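Bifunctional protein PutA (Bradyrhizobium diazoefficiens, PDB 6BSN) probably oxidises proline to glutamate in two steps, joining an FAD-dependent proline dehydrogenase and an NAD-dependent aldehyde dehydrogenase in one chain. Local coordinates at residues A[195-200]-A[453-458]; A[282-287]-A[349-354]; A[314-319]-A[363-368]. The protein carries 1 engineered substitution. All coordinates share one frame; numbering follows the deposited sequence.

Contact 1. Residues A[195-200]-A[453-458]. With SO4 (sulfate ion), chain N.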
loop_
_atom_site.group_PDB
_atom_site.type_symbol
_atom_site.label_atom_id
_atom_site.label_comp_id
_atom_site.label_asym_id
_atom_site.label_seq_id
_atom_site.Cartn_x
_atom_site.Cartn_y
_atom_site.Cartn_z
ATOM N N ASP A 195 -1.485 31.469 -46.631
ATOM C CA ASP A 195 -0.739 31.375 -45.377
ATOM C C ASP A 195 0.685 31.084 -45.833
ATOM O O ASP A 195 0.992 29.961 -46.253
ATOM C CB ASP A 195 -1.304 30.265 -44.493
ATOM C CG ASP A 195 -0.480 30.017 -43.227
ATOM O OD1 ASP A 195 0.274 30.919 -42.777
ATOM O OD2 ASP A 195 -0.574 28.883 -42.698
ATOM N N MET A 196 1.526 32.114 -45.877
ATOM C CA MET A 196 2.824 31.928 -46.512
ATOM C C MET A 196 3.726 31.065 -45.639
ATOM O O MET A 196 3.917 31.343 -44.453
ATOM C CB MET A 196 3.483 33.269 -46.807
ATOM C CG MET A 196 2.638 34.179 -47.693
ATOM S SD MET A 196 2.281 33.476 -49.319
ATOM C CE MET A 196 3.953 33.246 -49.961
ATOM N N LEU A 197 4.293 30.024 -46.231
ATOM C CA LEU A 197 5.362 29.324 -45.544
ATOM C C LEU A 197 6.511 30.295 -45.329
ATOM O O LEU A 197 6.787 31.163 -46.166
ATOM C CB LEU A 197 5.875 28.156 -46.375
ATOM C CG LEU A 197 4.946 27.034 -46.795
ATOM C CD1 LEU A 197 5.815 25.902 -47.333
ATOM C CD2 LEU A 197 4.063 26.601 -45.649
ATOM N N GLY A 198 7.189 30.150 -44.213
ATOM C CA GLY A 198 8.332 30.999 -43.993
ATOM C C GLY A 198 8.331 31.490 -42.572
ATOM O O GLY A 198 7.351 32.076 -42.108
ATOM N N GLU A 199 9.417 31.207 -41.871
ATOM C CA GLU A 199 9.605 31.615 -40.498
ATOM C C GLU A 199 11.099 31.711 -40.243
ATOM O O GLU A 199 11.895 31.007 -40.873
ATOM C CB GLU A 199 8.983 30.599 -39.531
ATOM C CG GLU A 199 9.531 29.190 -39.741
ATOM C CD GLU A 199 10.224 28.605 -38.513
ATOM O OE1 GLU A 199 9.498 28.252 -37.556
ATOM O OE2 GLU A 199 11.483 28.483 -38.515
ATOM N N GLY A 200 11.465 32.569 -39.303
ATOM C CA GLY A 200 12.822 32.634 -38.797
ATOM C C GLY A 200 13.905 32.689 -39.852
ATOM O O GLY A 200 14.620 31.705 -40.080
ATOM N N LEU A 453 9.636 21.688 -44.337
ATOM C CA LEU A 453 9.951 20.905 -43.140
ATOM C C LEU A 453 9.615 21.659 -41.859
ATOM O O LEU A 453 8.919 21.138 -40.978
ATOM C CB LEU A 453 11.423 20.513 -43.127
ATOM C CG LEU A 453 11.904 19.133 -43.558
ATOM C CD1 LEU A 453 13.362 18.996 -43.120
ATOM C CD2 LEU A 453 11.048 18.012 -42.991
ATOM N N ALA A 454 10.114 22.890 -41.729
ATOM C CA ALA A 454 9.861 23.624 -40.497
ATOM C C ALA A 454 8.364 23.782 -40.265
ATOM O O ALA A 454 7.887 23.637 -39.133
ATOM C CB ALA A 454 10.573 24.977 -40.521
ATOM N N TYR A 455 7.606 24.065 -41.332
ATOM C CA TYR A 455 6.148 24.166 -41.239
ATOM C C TYR A 455 5.499 22.830 -40.864
ATOM O O TYR A 455 4.590 22.789 -40.031
ATOM C CB TYR A 455 5.580 24.673 -42.564
ATOM C CG TYR A 455 4.085 24.949 -42.552
ATOM C CD1 TYR A 455 3.575 26.157 -42.067
ATOM C CD2 TYR A 455 3.181 24.017 -43.057
ATOM C CE1 TYR A 455 2.188 26.419 -42.069
ATOM C CE2 TYR A 455 1.798 24.269 -43.062
ATOM C CZ TYR A 455 1.310 25.466 -42.570
ATOM O OH TYR A 455 -0.052 25.698 -42.588
ATOM N N LEU A 456 5.898 21.736 -41.527
ATOM C CA LEU A 456 5.284 20.434 -41.261
ATOM C C LEU A 456 5.462 20.004 -39.808
ATOM O O LEU A 456 4.541 19.430 -39.210
ATOM C CB LEU A 456 5.859 19.368 -42.186
ATOM C CG LEU A 456 5.255 19.266 -43.576
ATOM C CD1 LEU A 456 5.944 18.174 -44.366
ATOM C CD2 LEU A 456 3.751 19.029 -43.465
ATOM N N VAL A 457 6.649 20.233 -39.240
ATOM C CA VAL A 457 6.903 19.848 -37.855
ATOM C C VAL A 457 5.854 20.458 -36.928
ATOM O O VAL A 457 5.246 19.763 -36.108
ATOM C CB VAL A 457 8.327 20.246 -37.429
ATOM C CG1 VAL A 457 8.519 19.907 -35.967
ATOM C CG2 VAL A 457 9.361 19.516 -38.266
ATOM N N ARG A 458 5.601 21.759 -37.065
ATOM C CA ARG A 458 4.618 22.401 -36.194
ATOM C C ARG A 458 3.191 21.968 -36.523
ATOM O O ARG A 458 2.397 21.697 -35.615
ATOM C CB ARG A 458 4.761 23.915 -36.268
ATOM C CG ARG A 458 4.098 24.643 -35.108
ATOM C CD ARG A 458 4.746 25.987 -34.889
ATOM N NE ARG A 458 4.570 26.849 -36.052
ATOM C CZ ARG A 458 5.506 27.056 -36.977
ATOM N NH1 ARG A 458 6.687 26.451 -36.871
ATOM N NH2 ARG A 458 5.264 27.856 -38.011
HETATM S S SO4 N . 0.783 28.346 -38.057
HETATM O O1 SO4 N . 0.277 27.658 -36.874
HETATM O O2 SO4 N . 2.126 27.856 -38.354
HETATM O O3 SO4 N . 0.856 29.785 -37.808
HETATM O O4 SO4 N . -0.109 28.085 -39.191
HETATM O O HOH W 1 9.018 25.030 -36.884
#
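A charge pair between Glu-199 and Arg-458, with a sulfate gripped by the same arginine, distinguishes this contact from ordinary packing. Glu-199 OE1 and Arg-458 NH1 lie 3.4 Å apart, and the hydrogen bond within this salt bridge is weak, its N-H...O angle being 130°; the arginine is also poorly ordered. The side chains approach from opposite directions, carboxylate and guanidinium planes 19° apart. Arg-458 NH2 donates to sulfate O2 at 3.2 Å, and a water, donating to Ala-454 O and weakly to Glu-199 OE1, bridges the glutamate to the helix.

Deeper in, the contact is firmer. Tyr-455 extends from helix 452-464 toward residues 195-197, its CG anti to the backbone N (chi1 -174°). Leu-197 CD2 sits over one ring face, 3.6 Å from the Tyr-455 centroid, a CH-pi contact displaced toward the CG end of the ring. At the ring edge, Tyr-455 OH donates to Asp-195 OD2 over 3.2 Å, and Arg-459 is a second partner of that hydroxyl.

The sulfate, probably from the crystallisation liquor, is bound by Arg-458 beside the flavin and may mimic the substrate carboxylate. The Glu-199 and Arg-458 pair is consistent with the ion-pair gate of this family, set at the end of strand 193-196 in its beta/alpha barrel.

Contact 2. Residues A[282-287]-A[349-354]. With PRO (proline), chain G; SO4 (sulfate ion), chain O.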
loop_
_atom_site.group_PDB
_atom_site.type_symbol
_atom_site.label_atom_id
_atom_site.label_comp_id
_atom_site.label_asym_id
_atom_site.label_seq_id
_atom_site.Cartn_x
_atom_site.Cartn_y
_atom_site.Cartn_z
ATOM N N GLU A 282 3.722 34.740 -33.017
ATOM C CA GLU A 282 4.731 33.702 -32.857
ATOM C C GLU A 282 4.953 33.483 -31.361
ATOM O O GLU A 282 3.990 33.541 -30.583
ATOM C CB GLU A 282 6.001 34.098 -33.621
ATOM C CG GLU A 282 5.702 34.413 -35.121
ATOM C CD GLU A 282 6.931 34.668 -35.955
ATOM O OE1 GLU A 282 7.688 33.691 -36.184
ATOM O OE2 GLU A 282 7.128 35.846 -36.387
ATOM N N GLU A 283 6.189 33.218 -30.945
ATOM C CA GLU A 283 6.435 32.810 -29.566
ATOM C C GLU A 283 6.118 33.935 -28.582
ATOM O O GLU A 283 6.081 35.120 -28.929
ATOM C CB GLU A 283 7.883 32.358 -29.387
ATOM C CG GLU A 283 8.265 31.155 -30.235
ATOM C CD GLU A 283 8.780 31.532 -31.648
ATOM O OE1 GLU A 283 9.406 30.655 -32.269
ATOM O OE2 GLU A 283 8.563 32.677 -32.138
ATOM N N ALA A 284 5.922 33.550 -27.319
ATOM C CA ALA A 284 5.526 34.539 -26.320
ATOM C C ALA A 284 6.627 35.564 -26.054
ATOM O O ALA A 284 6.319 36.734 -25.775
ATOM C CB ALA A 284 5.097 33.845 -25.027
ATOM N N ASP A 285 7.904 35.166 -26.139
ATOM C CA ASP A 285 8.958 36.153 -25.886
ATOM C C ASP A 285 9.135 37.144 -27.039
ATOM O O ASP A 285 9.972 38.047 -26.931
ATOM C CB ASP A 285 10.306 35.469 -25.563
ATOM C CG ASP A 285 10.920 34.744 -26.767
ATOM O OD1 ASP A 285 10.280 34.709 -27.834
ATOM O OD2 ASP A 285 12.036 34.186 -26.647
ATOM N N ARG A 286 8.373 37.007 -28.125
ATOM C CA ARG A 286 8.371 37.981 -29.213
ATOM C C ARG A 286 7.111 38.840 -29.250
ATOM O O ARG A 286 7.025 39.752 -30.087
ATOM C CB ARG A 286 8.542 37.264 -30.563
ATOM C CG ARG A 286 9.944 36.702 -30.808
ATOM C CD ARG A 286 9.922 35.645 -31.916
ATOM N NE ARG A 286 11.210 35.583 -32.597
ATOM C CZ ARG A 286 11.570 34.642 -33.461
ATOM N NH1 ARG A 286 10.744 33.636 -33.750
ATOM N NH2 ARG A 286 12.770 34.715 -34.036
ATOM N N LEU A 287 6.144 38.601 -28.357
ATOM C CA LEU A 287 4.899 39.372 -28.372
ATOM C C LEU A 287 5.170 40.875 -28.314
ATOM O O LEU A 287 4.768 41.630 -29.211
ATOM C CB LEU A 287 3.991 38.935 -27.206
ATOM C CG LEU A 287 2.611 39.626 -27.136
ATOM C CD1 LEU A 287 1.854 39.495 -28.456
ATOM C CD2 LEU A 287 1.762 39.077 -25.980
ATOM N N ASP A 349 3.787 23.728 -26.546
ATOM C CA ASP A 349 4.884 22.914 -26.017
ATOM C C ASP A 349 6.165 23.718 -25.915
ATOM O O ASP A 349 6.924 23.572 -24.953
ATOM C CB ASP A 349 5.112 21.686 -26.899
ATOM C CG ASP A 349 3.925 20.757 -26.910
ATOM O OD1 ASP A 349 3.761 19.998 -25.941
ATOM O OD2 ASP A 349 3.125 20.827 -27.863
ATOM N N THR A 350 6.423 24.570 -26.902
ATOM C CA THR A 350 7.601 25.427 -26.864
ATOM C C THR A 350 7.560 26.354 -25.657
ATOM O O THR A 350 8.563 26.534 -24.961
ATOM C CB THR A 350 7.692 26.228 -28.163
ATOM O OG1 THR A 350 7.929 25.324 -29.246
ATOM C CG2 THR A 350 8.809 27.236 -28.103
ATOM N N GLU A 351 6.404 26.971 -25.403
ATOM C CA GLU A 351 6.313 27.881 -24.270
ATOM C C GLU A 351 6.547 27.160 -22.947
ATOM O O GLU A 351 7.186 27.708 -22.044
ATOM C CB GLU A 351 4.961 28.592 -24.274
ATOM C CG GLU A 351 4.633 29.353 -25.575
ATOM C CD GLU A 351 5.612 30.467 -25.891
ATOM O OE1 GLU A 351 5.488 31.079 -26.978
ATOM O OE2 GLU A 351 6.490 30.757 -25.047
ATOM N N ILE A 352 6.012 25.945 -22.794
ATOM C CA ILE A 352 6.234 25.204 -21.554
ATOM C C ILE A 352 7.723 24.926 -21.364
ATOM O O ILE A 352 8.317 25.276 -20.336
ATOM C CB ILE A 352 5.417 23.898 -21.542
ATOM C CG1 ILE A 352 3.915 24.184 -21.645
ATOM C CG2 ILE A 352 5.701 23.119 -20.247
ATOM C CD1 ILE A 352 3.425 25.226 -20.656
ATOM N N LYS A 353 8.342 24.298 -22.364
ATOM C CA LYS A 353 9.761 23.952 -22.291
ATOM C C LYS A 353 10.610 25.178 -22.004
ATOM O O LYS A 353 11.500 25.149 -21.145
ATOM C CB LYS A 353 10.197 23.282 -23.605
ATOM C CG LYS A 353 11.682 22.821 -23.632
ATOM C CD LYS A 353 11.951 21.901 -24.803
ATOM C CE LYS A 353 13.314 21.215 -24.678
ATOM N NZ LYS A 353 13.729 20.510 -25.947
ATOM N N ARG A 354 10.338 26.277 -22.715
ATOM C CA ARG A 354 11.159 27.472 -22.559
ATOM C C ARG A 354 11.077 28.042 -21.149
ATOM O O ARG A 354 12.088 28.488 -20.596
ATOM C CB ARG A 354 10.743 28.532 -23.571
ATOM C CG ARG A 354 11.385 28.374 -24.944
ATOM C CD ARG A 354 10.715 29.378 -25.927
ATOM N NE ARG A 354 11.313 29.355 -27.260
ATOM C CZ ARG A 354 11.313 30.385 -28.106
ATOM N NH1 ARG A 354 11.892 30.263 -29.291
ATOM N NH2 ARG A 354 10.735 31.533 -27.777
HETATM N N PRO G . 16.975 33.037 -31.776
HETATM C CA PRO G . 16.036 34.138 -31.694
HETATM C C PRO G . 14.617 33.658 -31.296
HETATM O O PRO G . 14.201 32.517 -31.642
HETATM C CB PRO G . 16.013 34.851 -33.021
HETATM C CG PRO G . 17.320 34.454 -33.694
HETATM C CD PRO G . 17.840 33.216 -32.903
HETATM O OXT PRO G . 13.860 34.414 -30.624
HETATM S S SO4 O . 13.385 26.961 -29.183
HETATM O O1 SO4 O . 13.597 25.585 -29.631
HETATM O O2 SO4 O . 12.268 27.033 -28.243
HETATM O O3 SO4 O . 13.095 27.780 -30.360
HETATM O O4 SO4 O . 14.582 27.445 -28.491
HETATM O O HOH W 2 3.115 31.619 -28.293
HETATM O O HOH W 3 8.634 32.473 -25.637
HETATM O O HOH W 4 11.394 33.375 -30.102
#
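Glu-351 turns its carboxylate onto the backbone of Ala-284, and this is the tight half of the contact. Its OE1 accepts from Ala-284 N at 2.5 Å, a separation short enough for its exact value to be doubtful; the donor lies on the syn side, 27° out of the carboxylate plane. The methyl of Ala-284 presses on both oxygens, 3.4 Å from Glu-351 OE2. The bend at chi2 (-61°) brings the acid back from the helix toward the loop. Two waters also donate to it: one to OE1 and to Glu-282 O, the other to OE2 while accepting from Asp-285 N and Arg-354 NH2.

The Arg-354 side is looser, more exposed and held mainly by charge. Glu-283 lays CG over one guanidinium face, its CB 3.4 Å from Arg-354 NH2. Although the carboxylate and guanidinium planes are nearly parallel, Glu-283 OE1 stands 3.9 Å from Arg-354 NH1, a long pair of charges with no N-H directed at the oxygen. Glu-283 OE2 instead accepts from Arg-286 NH1 at 2.9 Å. Asp-285 OD2 forms a salt bridge with Arg-354 NH2 at 3.2 Å and a further one with Arg-358. At the guanidinium edge, Arg-354 NE donates to sulfate O2 at 2.7 Å, almost straight at 170°, and NH1 donates to O3.

A bound proline places its carboxylate over a face of Arg-286, in a pocket shared with Arg-246, Phe-247, Glu-248 and Arg-354. The acids help fix the arginines in place, while the Arg-354 N-H groups that serve the sulfate, and a water donating to proline OXT, probably make this looser side attractive to anions.

Contact 3. Residues A[314-319]-A[363-368]. With FDA (dihydroflavine-adenine dinucleotide), chain C; SO4 (sulfate ion), chain I.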
loop_
_atom_site.group_PDB
_atom_site.type_symbol
_atom_site.label_atom_id
_atom_site.label_comp_id
_atom_site.label_asym_id
_atom_site.label_seq_id
_atom_site.Cartn_x
_atom_site.Cartn_y
_atom_site.Cartn_z
ATOM N N GLN A 314 -3.108 35.396 -29.749
ATOM C CA GLN A 314 -3.171 34.025 -29.252
ATOM C C GLN A 314 -3.906 33.981 -27.909
ATOM O O GLN A 314 -3.388 34.455 -26.891
ATOM C CB GLN A 314 -1.762 33.458 -29.108
ATOM C CG GLN A 314 -1.000 33.430 -30.408
ATOM C CD GLN A 314 0.489 33.545 -30.214
ATOM O OE1 GLN A 314 0.948 34.358 -29.412
ATOM N NE2 GLN A 314 1.261 32.735 -30.951
ATOM N N ALA A 315 -5.084 33.346 -27.892
ATOM C CA ALA A 315 -5.879 33.287 -26.669
ATOM C C ALA A 315 -5.243 32.430 -25.585
ATOM O O ALA A 315 -5.596 32.592 -24.416
ATOM C CB ALA A 315 -7.289 32.770 -26.966
ATOM N N TYR A 316 -4.315 31.524 -25.928
ATOM C CA TYR A 316 -3.741 30.725 -24.853
ATOM C C TYR A 316 -2.777 31.517 -23.984
ATOM O O TYR A 316 -2.255 30.960 -23.009
ATOM C CB TYR A 316 -3.070 29.441 -25.395
ATOM C CG TYR A 316 -1.777 29.520 -26.207
ATOM C CD1 TYR A 316 -1.170 30.734 -26.538
ATOM C CD2 TYR A 316 -1.158 28.344 -26.641
ATOM C CE1 TYR A 316 0.018 30.769 -27.287
ATOM C CE2 TYR A 316 0.022 28.364 -27.385
ATOM C CZ TYR A 316 0.606 29.587 -27.712
ATOM O OH TYR A 316 1.783 29.619 -28.455
ATOM N N GLN A 317 -2.539 32.791 -24.301
ATOM C CA GLN A 317 -1.659 33.641 -23.507
ATOM C C GLN A 317 -2.470 34.417 -22.485
ATOM O O GLN A 317 -3.522 34.981 -22.805
ATOM C CB GLN A 317 -0.879 34.628 -24.388
ATOM C CG GLN A 317 0.136 33.987 -25.349
ATOM C CD GLN A 317 1.346 34.870 -25.592
ATOM O OE1 GLN A 317 1.879 35.484 -24.666
ATOM N NE2 GLN A 317 1.772 34.960 -26.848
ATOM N N LYS A 318 -1.960 34.464 -21.257
ATOM C CA LYS A 318 -2.623 35.249 -20.229
ATOM C C LYS A 318 -2.678 36.727 -20.598
ATOM O O LYS A 318 -3.561 37.449 -20.119
ATOM C CB LYS A 318 -1.911 35.033 -18.890
ATOM C CG LYS A 318 -1.901 33.561 -18.463
ATOM C CD LYS A 318 -0.806 33.267 -17.436
ATOM C CE LYS A 318 -0.928 31.834 -16.912
ATOM N NZ LYS A 318 0.120 31.500 -15.897
ATOM N N ARG A 319 -1.780 37.186 -21.462
ATOM C CA ARG A 319 -1.805 38.580 -21.890
ATOM C C ARG A 319 -2.785 38.831 -23.033
ATOM O O ARG A 319 -2.915 39.979 -23.459
ATOM C CB ARG A 319 -0.402 39.024 -22.311
ATOM C CG ARG A 319 0.598 39.086 -21.175
ATOM C CD ARG A 319 2.031 39.339 -21.681
ATOM N NE ARG A 319 2.512 38.223 -22.488
ATOM C CZ ARG A 319 3.639 38.227 -23.202
ATOM N NH1 ARG A 319 4.419 39.295 -23.222
ATOM N NH2 ARG A 319 3.977 37.158 -23.924
ATOM N N TYR A 363 4.317 30.398 -16.312
ATOM C CA TYR A 363 4.138 30.213 -17.747
ATOM C C TYR A 363 3.329 31.358 -18.354
ATOM O O TYR A 363 2.317 31.774 -17.782
ATOM C CB TYR A 363 3.424 28.896 -18.042
ATOM C CG TYR A 363 4.173 27.707 -17.509
ATOM C CD1 TYR A 363 3.796 27.113 -16.298
ATOM C CD2 TYR A 363 5.282 27.202 -18.184
ATOM C CE1 TYR A 363 4.490 26.017 -15.789
ATOM C CE2 TYR A 363 5.983 26.112 -17.688
ATOM C CZ TYR A 363 5.583 25.523 -16.486
ATOM O OH TYR A 363 6.273 24.446 -15.978
ATOM N N PRO A 364 3.758 31.900 -19.502
ATOM C CA PRO A 364 2.940 32.907 -20.191
ATOM C C PRO A 364 1.649 32.348 -20.761
ATOM O O PRO A 364 0.773 33.128 -21.153
ATOM C CB PRO A 364 3.865 33.395 -21.314
ATOM C CG PRO A 364 4.699 32.186 -21.640
ATOM C CD PRO A 364 4.989 31.592 -20.255
ATOM N N VAL A 365 1.511 31.032 -20.843
ATOM C CA VAL A 365 0.319 30.411 -21.393
ATOM C C VAL A 365 -0.419 29.663 -20.294
ATOM O O VAL A 365 0.153 29.290 -19.269
ATOM C CB VAL A 365 0.658 29.460 -22.556
ATOM C CG1 VAL A 365 1.099 30.243 -23.764
ATOM C CG2 VAL A 365 1.749 28.473 -22.106
ATOM N N PHE A 366 -1.713 29.446 -20.517
ATOM C CA PHE A 366 -2.445 28.502 -19.684
ATOM C C PHE A 366 -1.879 27.103 -19.883
ATOM O O PHE A 366 -1.307 26.787 -20.933
ATOM C CB PHE A 366 -3.946 28.557 -20.018
ATOM C CG PHE A 366 -4.539 29.948 -19.844
ATOM C CD1 PHE A 366 -4.707 30.487 -18.572
ATOM C CD2 PHE A 366 -4.873 30.722 -20.943
ATOM C CE1 PHE A 366 -5.221 31.769 -18.404
ATOM C CE2 PHE A 366 -5.380 32.006 -20.783
ATOM C CZ PHE A 366 -5.553 32.533 -19.524
ATOM N N THR A 367 -2.024 26.263 -18.850
ATOM C CA THR A 367 -1.532 24.892 -18.888
ATOM C C THR A 367 -2.655 23.872 -18.922
ATOM O O THR A 367 -2.386 22.680 -19.088
ATOM C CB THR A 367 -0.608 24.598 -17.688
ATOM O OG1 THR A 367 -1.263 24.942 -16.456
ATOM C CG2 THR A 367 0.659 25.415 -17.786
ATOM N N ARG A 368 -3.897 24.305 -18.816
ATOM C CA ARG A 368 -5.050 23.441 -19.029
ATOM C C ARG A 368 -5.774 23.904 -20.277
ATOM O O ARG A 368 -6.051 25.098 -20.436
ATOM C CB ARG A 368 -6.007 23.456 -17.830
ATOM C CG ARG A 368 -5.530 22.563 -16.710
ATOM C CD ARG A 368 -6.634 22.332 -15.687
ATOM N NE ARG A 368 -7.806 21.638 -16.227
ATOM C CZ ARG A 368 -8.908 21.388 -15.518
ATOM N NH1 ARG A 368 -8.986 21.767 -14.241
ATOM N NH2 ARG A 368 -9.934 20.755 -16.077
HETATM P PA FDA C . -8.378 22.864 -30.575
HETATM O O1A FDA C . -8.308 21.311 -30.542
HETATM O O2A FDA C . -9.530 23.541 -30.082
HETATM O O5B FDA C . -7.426 23.600 -29.710
HETATM C C5B FDA C . -6.053 23.229 -29.730
HETATM C C4B FDA C . -5.216 24.278 -29.003
HETATM O O4B FDA C . -5.442 24.282 -27.620
HETATM C C3B FDA C . -3.733 24.129 -29.122
HETATM O O3B FDA C . -3.291 24.586 -30.331
HETATM C C2B FDA C . -3.253 24.958 -28.000
HETATM O O2B FDA C . -3.201 26.296 -28.366
HETATM C C1B FDA C . -4.306 24.737 -26.964
HETATM N N9A FDA C . -3.936 23.769 -25.945
HETATM C C8A FDA C . -3.722 22.405 -26.083
HETATM N N7A FDA C . -3.391 21.896 -24.905
HETATM C C5A FDA C . -3.372 22.908 -23.949
HETATM C C6A FDA C . -3.106 22.970 -22.593
HETATM N N6A FDA C . -2.759 21.782 -21.863
HETATM N N1A FDA C . -3.181 24.139 -21.940
HETATM C C2A FDA C . -3.501 25.284 -22.577
HETATM N N3A FDA C . -3.774 25.252 -23.909
HETATM C C4A FDA C . -3.722 24.115 -24.600
HETATM N N1 FDA C . -1.441 29.960 -34.123
HETATM C C2 FDA C . -0.517 30.936 -33.637
HETATM O O2 FDA C . 0.105 30.673 -32.442
HETATM N N3 FDA C . -0.266 32.122 -34.376
HETATM C C4 FDA C . -0.937 32.337 -35.597
HETATM O O4 FDA C . -0.722 33.474 -36.331
HETATM C C4X FDA C . -1.906 31.322 -36.096
HETATM N N5 FDA C . -2.561 31.515 -37.358
HETATM C C5X FDA C . -3.642 30.608 -37.713
HETATM C C6 FDA C . -4.471 30.914 -38.924
HETATM C C7 FDA C . -5.568 30.061 -39.219
HETATM C C7M FDA C . -6.410 30.355 -40.431
HETATM C C8 FDA C . -5.874 28.935 -38.382
HETATM C C8M FDA C . -7.032 28.010 -38.669
HETATM C C9 FDA C . -5.084 28.656 -37.245
HETATM C C9A FDA C . -3.937 29.536 -36.923
HETATM N N10 FDA C . -3.075 29.196 -35.808
HETATM C C10 FDA C . -2.135 30.184 -35.370
HETATM C "C1'" FDA C . -3.108 27.883 -35.137
HETATM C "C2'" FDA C . -3.972 27.936 -33.888
HETATM O "O2'" FDA C . -3.380 28.740 -32.930
HETATM C "C3'" FDA C . -4.190 26.546 -33.316
HETATM O "O3'" FDA C . -2.949 26.038 -33.052
HETATM C "C4'" FDA C . -4.909 25.532 -34.209
HETATM O "O4'" FDA C . -5.777 26.169 -35.085
HETATM C "C5'" FDA C . -5.710 24.538 -33.376
HETATM O "O5'" FDA C . -6.599 25.209 -32.503
HETATM P P FDA C . -8.191 24.982 -32.499
HETATM O O1P FDA C . -9.118 26.123 -31.970
HETATM O O2P FDA C . -8.393 24.531 -33.988
HETATM O O3P FDA C . -8.252 23.442 -31.944
HETATM S S SO4 I . -8.537 20.089 -19.601
HETATM O O1 SO4 I . -9.043 19.832 -20.942
HETATM O O2 SO4 I . -7.379 19.251 -19.295
HETATM O O3 SO4 I . -9.599 19.805 -18.630
HETATM O O4 SO4 I . -8.156 21.494 -19.463
HETATM O O HOH W 5 -0.149 28.379 -16.594
HETATM O O HOH W 6 1.053 35.900 -21.451
#
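Gln-317 and Val-365 meet in a single antiparallel beta bridge between two loops of the beta/alpha barrel of proline dehydrogenase. They are a non-hydrogen-bonded pair, CA to CA 4.3 Å, and the flanking residues supply the bonds: Phe-366 N donates to Tyr-316 O, and Lys-318 N to Pro-364 O, each at 3.0 Å. A type I turn from Gln-314 to Gln-317 brings the first loop round to this position.

Lys-318 carries its side chain along the second loop. Its CB stands beside Pro-364 O. With CG anti to the carbonyl carbon (chi1 -59°), the chain then runs out extended. CG lies over the face of the Phe-366 ring, 3.8 Å from CE1 and offset toward the rim, as a CH-pi contact. CD passes Tyr-363 O at 3.5 Å, and CE approaches both Tyr-363 O and Val-365 O. At the tip, Lys-318 NZ donates to Tyr-363 O at 2.9 Å, in the carbonyl plane. It also donates to a water that in turn donates to Val-365 O. Asp-18, by a salt bridge, and Pro-16 O, near the N terminus, share the same ammonium.

On the cofactor side, Val-365 CG1 is centred over the Tyr-316 ring, 3.7 Å from its centroid and 14° off the normal, while the hydroxyl of that tyrosine bonds to Tyr-347 N. The Phe-366 ring turns an edge to Ala-315 O. Gln-317 OE1 accepts from Arg-319 and its NE2 donates to Gln-314 OE1, which helps fix the amide whose NE2 donates to flavin O2. At the other end of the cofactor, adenine N6A donates to Thr-367 O at 2.9 Å, with an N-H...O angle of 157°.

Overall arrangement
From the N terminus, residues 195-200 open the widest loop, which contact 1 closes only at 453-458, late in the barrel. Both other contacts fall within that span. Residues 282-287 and then 314-319 follow strands 276-279 and 309-314; their partners come in the same order, 349-354 within helix 348-357, then the loop residues 363-368, so contacts 2 and 3 cross. These two also touch: Ala-284 O and Arg-319 NH2, 3.0 Å apart, are probably hydrogen-bonded. Contact 1 stays separate, its centre about 16 Å from that of contact 2 and about 22 Å from that of contact 3. Together they join strand-end loops to later helices and loops around the flavin.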